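EscD/YscD/HrpQ family type III secretion system inner membrane ring protein (Pseudomonas aeruginosa, PDB 6UID) probably forms part of the inner membrane ring of the type III secretion basal body, its cytoplasmic domain facing the sorting platform. Local coordinates at residues 79-91 with 95-109. Numbering follows the deposited sequence.
Sequences GAILQALAGQTCG and WTFCDPQRSFPERFP. Unlike the reference sequence in segment 95-109: T96 (reference Ala).
With CG of W95 set between its backbone N and carbonyl carbon (chi1 63°), the indole is laid against Q88. Q88 CB sits over one face of it, 3.3 Å from the centroid of the five-membered ring, a close CH-pi contact; Q88 CG, beside its own backbone N, stays near the ring, while the bend at chi2 turns the amide away from it. Q88 NE2 gives hydrogen bonds to Q71 OE1 and to a water that also donates to Q83 O and T96 OG1. L82 CD1 reaches the six-membered end of the indole, 3.7 Å from W95 CH2. The backbones of Q88 and W95 form a hydrogen-bonded antiparallel pair, Q88 N to W95 O (2.9 Å) and W95 N to Q88 O. This is the hairpin of strands 88-90 and 93-98 in the larger antiparallel sheet of a domain belonging to the SMAD-FHA clan. Just ahead of strand 88-90, the type II turn Q83-A86 keeps hold of the second strand through L85 N to F97 O, 2.8 Å. A84 CA lies over the F97 ring face, 3.9 Å from its centroid, and V58 and W5 also touch that phenyl. L85 CD2 packs 3.6 Å from C98 CB and also meets P105 CD. Where the chain returns, F108 CZ abuts G87 CA at 3.5 Å, and P109 CG rests 3.4 Å from L85 O.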
ATOM      1  N   GLY A  79       7.691   7.245   8.400  1.00 14.86           N
ATOM      2  CA  GLY A  79       7.971   8.609   8.040  1.00 16.68           C
ATOM      3  C   GLY A  79       8.331   8.790   6.588  1.00 15.14           C
ATOM      4  O   GLY A  79       8.439   9.930   6.127  1.00 15.64           O
ATOM      5  N   ALA A  80       8.522   7.697   5.858  1.00 15.43           N
ATOM      6  CA  ALA A  80       8.922   7.799   4.461  1.00 15.34           C
ATOM      7  C   ALA A  80       7.826   8.440   3.617  1.00 13.42           C
ATOM      8  O   ALA A  80       6.636   8.212   3.828  1.00 13.49           O
ATOM      9  CB  ALA A  80       9.191   6.401   3.911  1.00 19.25           C
ATOM     10  N   ILE A  81       8.240   9.267   2.671  1.00 14.49           N
ATOM     11  CA  ILE A  81       7.355   9.782   1.634  1.00 13.22           C
ATOM     12  C   ILE A  81       7.349   8.767   0.501  1.00 14.38           C
ATOM     13  O   ILE A  81       8.409   8.398  -0.020  1.00 16.71           O
ATOM     14  CB  ILE A  81       7.811  11.161   1.138  1.00 16.45           C
ATOM     15  CG1 ILE A  81       7.679  12.224   2.245  1.00 18.74           C
ATOM     16  CG2 ILE A  81       7.038  11.571  -0.116  1.00 18.35           C
ATOM     17  CD1 ILE A  81       6.280  12.512   2.702  1.00 17.39           C
ATOM     18  N   LEU A  82       6.168   8.304   0.146  1.00 13.37           N
ATOM     19  CA  LEU A  82       6.005   7.283  -0.878  1.00 13.37           C
ATOM     20  C   LEU A  82       5.847   7.933  -2.246  1.00 17.25           C
ATOM     21  O   LEU A  82       5.442   9.095  -2.358  1.00 17.79           O
ATOM     22  CB  LEU A  82       4.820   6.404  -0.533  1.00 12.76           C
ATOM     23  CG  LEU A  82       4.943   5.641   0.787  1.00 14.63           C
ATOM     24  CD1 LEU A  82       3.663   4.823   1.003  1.00 14.62           C
ATOM     25  CD2 LEU A  82       6.185   4.770   0.846  1.00 16.07           C
ATOM     26  N   GLN A  83       6.227   7.192  -3.290  1.00 15.19           N
ATOM     27  CA  GLN A  83       6.252   7.708  -4.652  1.00 15.76           C
ATOM     28  C   GLN A  83       5.014   7.295  -5.442  1.00 15.60           C
ATOM     29  O   GLN A  83       4.655   6.114  -5.501  1.00 15.21           O
ATOM     30  CB  GLN A  83       7.522   7.279  -5.385  1.00 19.88           C
ATOM     31  CG  GLN A  83       8.742   8.154  -4.993  1.00 52.90           C
ATOM     32  CD  GLN A  83       8.473   9.666  -5.085  1.00 80.40           C
ATOM     33  OE1 GLN A  83       8.705  10.409  -4.127  1.00 58.83           O
ATOM     34  NE2 GLN A  83       7.983  10.119  -6.237  1.00 80.56           N
ATOM     35  N   ALA A  84       4.389   8.274  -6.089  1.00 15.00           N
ATOM     36  CA  ALA A  84       3.232   7.985  -6.918  1.00 15.87           C
ATOM     37  C   ALA A  84       3.596   6.998  -8.023  1.00 14.36           C
ATOM     38  O   ALA A  84       4.656   7.085  -8.657  1.00 16.25           O
ATOM     39  CB  ALA A  84       2.696   9.283  -7.528  1.00 17.63           C
ATOM     40  N   LEU A  85       2.696   6.037  -8.216  1.00 14.43           N
ATOM     41  CA  LEU A  85       2.737   5.012  -9.252  1.00 16.22           C
ATOM     42  C   LEU A  85       3.818   3.970  -9.023  1.00 15.99           C
ATOM     43  O   LEU A  85       3.945   3.055  -9.832  1.00 19.35           O
ATOM     44  CB  LEU A  85       2.780   5.576 -10.676  1.00 16.82           C
ATOM     45  CG  LEU A  85       1.520   6.351 -11.045  1.00 18.82           C
ATOM     46  CD1 LEU A  85       1.623   6.791 -12.486  1.00 26.53           C
ATOM     47  CD2 LEU A  85       0.247   5.553 -10.872  1.00 22.72           C
ATOM     48  N   ALA A  86       4.570   4.047  -7.934  1.00 15.10           N
ATOM     49  CA  ALA A  86       5.425   2.933  -7.565  1.00 15.28           C
ATOM     50  C   ALA A  86       4.578   1.821  -6.947  1.00 14.07           C
ATOM     51  O   ALA A  86       3.493   2.065  -6.407  1.00 14.95           O
ATOM     52  CB  ALA A  86       6.490   3.399  -6.579  1.00 17.05           C
ATOM     53  N   GLY A  87       5.048   0.580  -7.053  1.00 14.77           N
ATOM     54  CA  GLY A  87       4.304  -0.537  -6.477  1.00 12.74           C
ATOM     55  C   GLY A  87       4.477  -0.662  -4.981  1.00 15.99           C
ATOM     56  O   GLY A  87       5.584  -0.930  -4.497  1.00 17.68           O
ATOM     57  N   GLN A  88       3.410  -0.453  -4.220  1.00 12.62           N
ATOM     58  CA  GLN A  88       3.446  -0.512  -2.767  1.00 11.75           C
ATOM     59  C   GLN A  88       2.895  -1.862  -2.315  1.00 14.56           C
ATOM     60  O   GLN A  88       1.850  -2.315  -2.800  1.00 14.28           O
ATOM     61  CB  GLN A  88       2.584   0.613  -2.165  1.00 12.65           C
ATOM     62  CG  GLN A  88       2.809   1.985  -2.739  1.00 12.91           C
ATOM     63  CD  GLN A  88       4.196   2.572  -2.477  1.00 13.96           C
ATOM     64  OE1 GLN A  88       4.921   2.132  -1.577  1.00 15.59           O
ATOM     65  NE2 GLN A  88       4.547   3.596  -3.227  1.00 14.94           N
ATOM     66  N   THR A  89       3.565  -2.493  -1.357  1.00 12.77           N
ATOM     67  CA  THR A  89       3.065  -3.728  -0.766  1.00 13.58           C
ATOM     68  C   THR A  89       3.196  -3.662   0.743  1.00 13.68           C
ATOM     69  O   THR A  89       4.038  -2.945   1.280  1.00 14.90           O
ATOM     70  CB  THR A  89       3.762  -4.997  -1.275  1.00 14.45           C
ATOM     71  OG1 THR A  89       5.161  -4.932  -0.945  1.00 15.91           O
ATOM     72  CG2 THR A  89       3.604  -5.132  -2.755  1.00 13.50           C
ATOM     73  N   CYS A  90       2.318  -4.407   1.425  1.00 13.89           N
ATOM     74  CA  CYS A  90       2.401  -4.576   2.872  1.00 13.39           C
ATOM     75  C   CYS A  90       1.780  -5.953   3.126  1.00 15.04           C
ATOM     76  O   CYS A  90       0.555  -6.084   3.199  1.00 14.34           O
ATOM     77  CB  CYS A  90       1.677  -3.461   3.596  1.00 17.06           C
ATOM     78  SG  CYS A  90       2.065  -3.399   5.350  1.00 21.51           S
ATOM     79  N   GLY A  91       2.614  -6.988   3.063  1.00 15.10           N
ATOM     80  CA  GLY A  91       2.098  -8.341   3.109  1.00 17.63           C
ATOM     81  C   GLY A  91       1.144  -8.599   1.955  1.00 12.80           C
ATOM     82  O   GLY A  91       1.473  -8.343   0.791  1.00 14.84           O
ATOM     83  N   TRP A  95      -0.885  -2.049  -3.657  1.00 12.00           N
ATOM     84  CA  TRP A  95      -1.595  -0.820  -3.974  1.00 13.67           C
ATOM     85  C   TRP A  95      -0.658   0.169  -4.640  1.00 12.91           C
ATOM     86  O   TRP A  95       0.568   0.017  -4.610  1.00 12.79           O
ATOM     87  CB  TRP A  95      -2.195  -0.195  -2.705  1.00 12.52           C
ATOM     88  CG  TRP A  95      -1.201   0.244  -1.651  1.00 11.50           C
ATOM     89  CD1 TRP A  95      -0.543  -0.555  -0.761  1.00 12.35           C
ATOM     90  CD2 TRP A  95      -0.802   1.579  -1.359  1.00 10.86           C
ATOM     91  NE1 TRP A  95       0.240   0.209   0.061  1.00 12.84           N
ATOM     92  CE2 TRP A  95       0.094   1.524  -0.278  1.00 12.39           C
ATOM     93  CE3 TRP A  95      -1.120   2.826  -1.904  1.00 11.12           C
ATOM     94  CZ2 TRP A  95       0.681   2.670   0.263  1.00 12.69           C
ATOM     95  CZ3 TRP A  95      -0.554   3.965  -1.361  1.00 11.96           C
ATOM     96  CH2 TRP A  95       0.367   3.883  -0.302  1.00 13.38           C
ATOM     97  N   THR A  96      -1.238   1.197  -5.251  1.00 12.38           N
ATOM     98  CA  THR A  96      -0.476   2.344  -5.697  1.00 11.88           C
ATOM     99  C   THR A  96      -1.349   3.581  -5.567  1.00 12.96           C
ATOM    100  O   THR A  96      -2.561   3.490  -5.334  1.00 12.77           O
ATOM    101  CB  THR A  96       0.009   2.180  -7.132  1.00 16.80           C
ATOM    102  OG1 THR A  96       1.063   3.133  -7.356  1.00 25.28           O
ATOM    103  CG2 THR A  96      -1.136   2.385  -8.093  1.00 14.82           C
ATOM    104  N   PHE A  97      -0.747   4.744  -5.729  1.00 11.93           N
ATOM    105  CA  PHE A  97      -1.497   5.985  -5.671  1.00 12.58           C
ATOM    106  C   PHE A  97      -0.988   6.928  -6.741  1.00 12.64           C
ATOM    107  O   PHE A  97       0.148   6.793  -7.220  1.00 12.99           O
ATOM    108  CB  PHE A  97      -1.434   6.634  -4.269  1.00 12.25           C
ATOM    109  CG  PHE A  97      -0.125   7.319  -3.965  1.00 12.10           C
ATOM    110  CD1 PHE A  97       0.946   6.577  -3.529  1.00 14.46           C
ATOM    111  CD2 PHE A  97       0.006   8.682  -4.128  1.00 13.44           C
ATOM    112  CE1 PHE A  97       2.176   7.223  -3.260  1.00 14.64           C
ATOM    113  CE2 PHE A  97       1.207   9.316  -3.880  1.00 15.85           C
ATOM    114  CZ  PHE A  97       2.275   8.582  -3.435  1.00 14.41           C
ATOM    115  N   CYS A  98      -1.796   7.917  -7.085  1.00 11.91           N
ATOM    116  CA  CYS A  98      -1.352   8.977  -7.979  1.00 14.08           C
ATOM    117  C   CYS A  98      -2.261  10.185  -7.904  1.00 14.00           C
ATOM    118  O   CYS A  98      -3.285  10.192  -7.212  1.00 13.23           O
ATOM    119  CB  CYS A  98      -1.214   8.491  -9.425  1.00 18.90           C
ATOM    120  SG  CYS A  98      -2.761   8.082 -10.242  1.00 20.48           S
ATOM    121  N   ASP A  99      -1.853  11.236  -8.605  1.00 16.14           N
ATOM    122  CA  ASP A  99      -2.617  12.469  -8.645  0.50 17.44           C
ATOM    123  C   ASP A  99      -3.910  12.261  -9.423  1.00 17.48           C
ATOM    124  O   ASP A  99      -3.973  11.407 -10.321  1.00 18.58           O
ATOM    125  CB  ASP A  99      -1.769  13.558  -9.308  0.50 25.93           C
ATOM    126  CG  ASP A  99      -2.569  14.783  -9.693  0.50 32.90           C
ATOM    127  OD1 ASP A  99      -2.675  15.709  -8.865  0.50 40.41           O
ATOM    128  OD2 ASP A  99      -3.083  14.821 -10.827  0.50 34.37           O
ATOM    129  N   PRO A 100      -4.968  13.011  -9.126  1.00 20.10           N
ATOM    130  CA  PRO A 100      -6.237  12.796  -9.829  1.00 24.41           C
ATOM    131  C   PRO A 100      -6.172  13.003 -11.333  1.00 23.99           C
ATOM    132  O   PRO A 100      -7.010  12.442 -12.047  1.00 35.18           O
ATOM    133  CB  PRO A 100      -7.190  13.795  -9.153  1.00 26.34           C
ATOM    134  CG  PRO A 100      -6.621  13.984  -7.805  1.00 31.41           C
ATOM    135  CD  PRO A 100      -5.127  13.930  -7.980  1.00 24.76           C
ATOM    136  N   GLN A 101      -5.209  13.761 -11.845  1.00 26.39           N
ATOM    137  CA  GLN A 101      -5.122  14.001 -13.278  1.00 31.14           C
ATOM    138  C   GLN A 101      -4.327  12.935 -14.025  1.00 35.06           C
ATOM    139  O   GLN A 101      -4.124  13.079 -15.235  1.00 32.90           O
ATOM    140  CB  GLN A 101      -4.525  15.390 -13.544  1.00 43.75           C
ATOM    141  CG  GLN A 101      -5.368  16.540 -12.999  1.00 42.04           C
ATOM    142  N   ARG A 102      -3.878  11.871 -13.358  1.00 24.51           N
ATOM    143  CA  ARG A 102      -3.136  10.800 -14.004  1.00 20.81           C
ATOM    144  C   ARG A 102      -3.886   9.480 -13.909  1.00 23.11           C
ATOM    145  O   ARG A 102      -4.753   9.296 -13.052  1.00 22.54           O
ATOM    146  CB  ARG A 102      -1.737  10.626 -13.385  1.00 28.02           C
ATOM    147  CG  ARG A 102      -0.748  11.729 -13.752  1.00 39.93           C
ATOM    148  N   SER A 103      -3.539   8.550 -14.799  1.00 21.74           N
ATOM    149  CA  SER A 103      -4.179   7.246 -14.888  1.00 21.56           C
ATOM    150  C   SER A 103      -3.355   6.180 -14.175  1.00 21.67           C
ATOM    151  O   SER A 103      -2.124   6.248 -14.127  1.00 21.95           O
ATOM    152  CB  SER A 103      -4.349   6.807 -16.348  1.00 28.67           C
ATOM    153  OG  SER A 103      -5.242   7.657 -17.040  1.00 34.90           O
ATOM    154  N   PHE A 104      -4.053   5.183 -13.616  1.00 16.99           N
ATOM    155  CA  PHE A 104      -3.391   4.026 -13.038  1.00 17.60           C
ATOM    156  C   PHE A 104      -3.040   3.018 -14.129  1.00 20.28           C
ATOM    157  O   PHE A 104      -3.807   2.830 -15.078  1.00 22.56           O
ATOM    158  CB  PHE A 104      -4.311   3.312 -12.051  1.00 16.83           C
ATOM    159  CG  PHE A 104      -4.553   4.064 -10.792  1.00 15.87           C
ATOM    160  CD1 PHE A 104      -3.541   4.188  -9.862  1.00 18.95           C
ATOM    161  CD2 PHE A 104      -5.794   4.589 -10.506  1.00 19.69           C
ATOM    162  CE1 PHE A 104      -3.739   4.856  -8.690  1.00 23.24           C
ATOM    163  CE2 PHE A 104      -5.997   5.267  -9.304  1.00 22.15           C
ATOM    164  CZ  PHE A 104      -4.932   5.387  -8.415  1.00 19.11           C
ATOM    165  N   PRO A 105      -1.927   2.301 -13.973  1.00 23.63           N
ATOM    166  CA  PRO A 105      -1.670   1.153 -14.846  1.00 26.87           C
ATOM    167  C   PRO A 105      -2.656   0.035 -14.559  1.00 23.63           C
ATOM    168  O   PRO A 105      -3.088  -0.166 -13.419  1.00 24.55           O
ATOM    169  CB  PRO A 105      -0.240   0.740 -14.470  1.00 32.63           C
ATOM    170  CG  PRO A 105      -0.056   1.209 -13.065  1.00 29.48           C
ATOM    171  CD  PRO A 105      -0.899   2.465 -12.929  1.00 23.99           C
ATOM    172  N   GLU A 106      -3.025  -0.697 -15.614  1.00 24.23           N
ATOM    173  CA  GLU A 106      -3.929  -1.826 -15.441  1.00 26.71           C
ATOM    174  C   GLU A 106      -3.284  -2.918 -14.602  1.00 28.74           C
ATOM    175  O   GLU A 106      -3.961  -3.582 -13.806  1.00 37.48           O
ATOM    176  CB  GLU A 106      -4.354  -2.382 -16.805  1.00 31.31           C
ATOM    177  N   ARG A 107      -1.978  -3.110 -14.745  1.00 24.16           N
ATOM    178  CA  ARG A 107      -1.267  -4.135 -14.003  1.00 31.56           C
ATOM    179  C   ARG A 107      -0.432  -3.494 -12.906  1.00 21.99           C
ATOM    180  O   ARG A 107       0.123  -2.406 -13.081  1.00 23.83           O
ATOM    181  CB  ARG A 107      -0.365  -4.952 -14.930  1.00 44.76           C
ATOM    182  CG  ARG A 107      -1.145  -5.844 -15.889  1.00 48.98           C
ATOM    183  CD  ARG A 107      -0.211  -6.656 -16.767  1.00 48.04           C
ATOM    184  N   PHE A 108      -0.333  -4.198 -11.789  1.00 20.03           N
ATOM    185  CA  PHE A 108       0.498  -3.728 -10.694  1.00 18.70           C
ATOM    186  C   PHE A 108       1.933  -3.533 -11.179  1.00 20.05           C
ATOM    187  O   PHE A 108       2.454  -4.367 -11.925  1.00 21.72           O
ATOM    188  CB  PHE A 108       0.490  -4.763  -9.579  1.00 18.84           C
ATOM    189  CG  PHE A 108       1.220  -4.321  -8.359  1.00 15.01           C
ATOM    190  CD1 PHE A 108       0.699  -3.332  -7.545  1.00 15.98           C
ATOM    191  CD2 PHE A 108       2.424  -4.897  -8.025  1.00 17.83           C
ATOM    192  CE1 PHE A 108       1.378  -2.924  -6.422  1.00 17.66           C
ATOM    193  CE2 PHE A 108       3.088  -4.505  -6.904  1.00 18.30           C
ATOM    194  CZ  PHE A 108       2.570  -3.509  -6.106  1.00 19.75           C
ATOM    195  N   PRO A 109       2.605  -2.457 -10.776  1.00 21.83           N
ATOM    196  CA  PRO A 109       3.975  -2.226 -11.248  1.00 25.98           C
ATOM    197  C   PRO A 109       4.924  -3.365 -10.889  1.00 25.68           C
ATOM    198  O   PRO A 109       5.060  -3.747  -9.727  1.00 29.75           O
ATOM    199  CB  PRO A 109       4.364  -0.918 -10.546  1.00 33.68           C
ATOM    200  CG  PRO A 109       3.089  -0.214 -10.329  1.00 31.86           C
ATOM    201  CD  PRO A 109       2.036  -1.268 -10.112  1.00 24.30           C
TER
HETATM  202  O   HOH W   1       2.326   4.457  -5.386  1.00 20.28           O
HETATM  203  O   HOH W   2       2.628  -0.347   1.722  1.00 16.58           O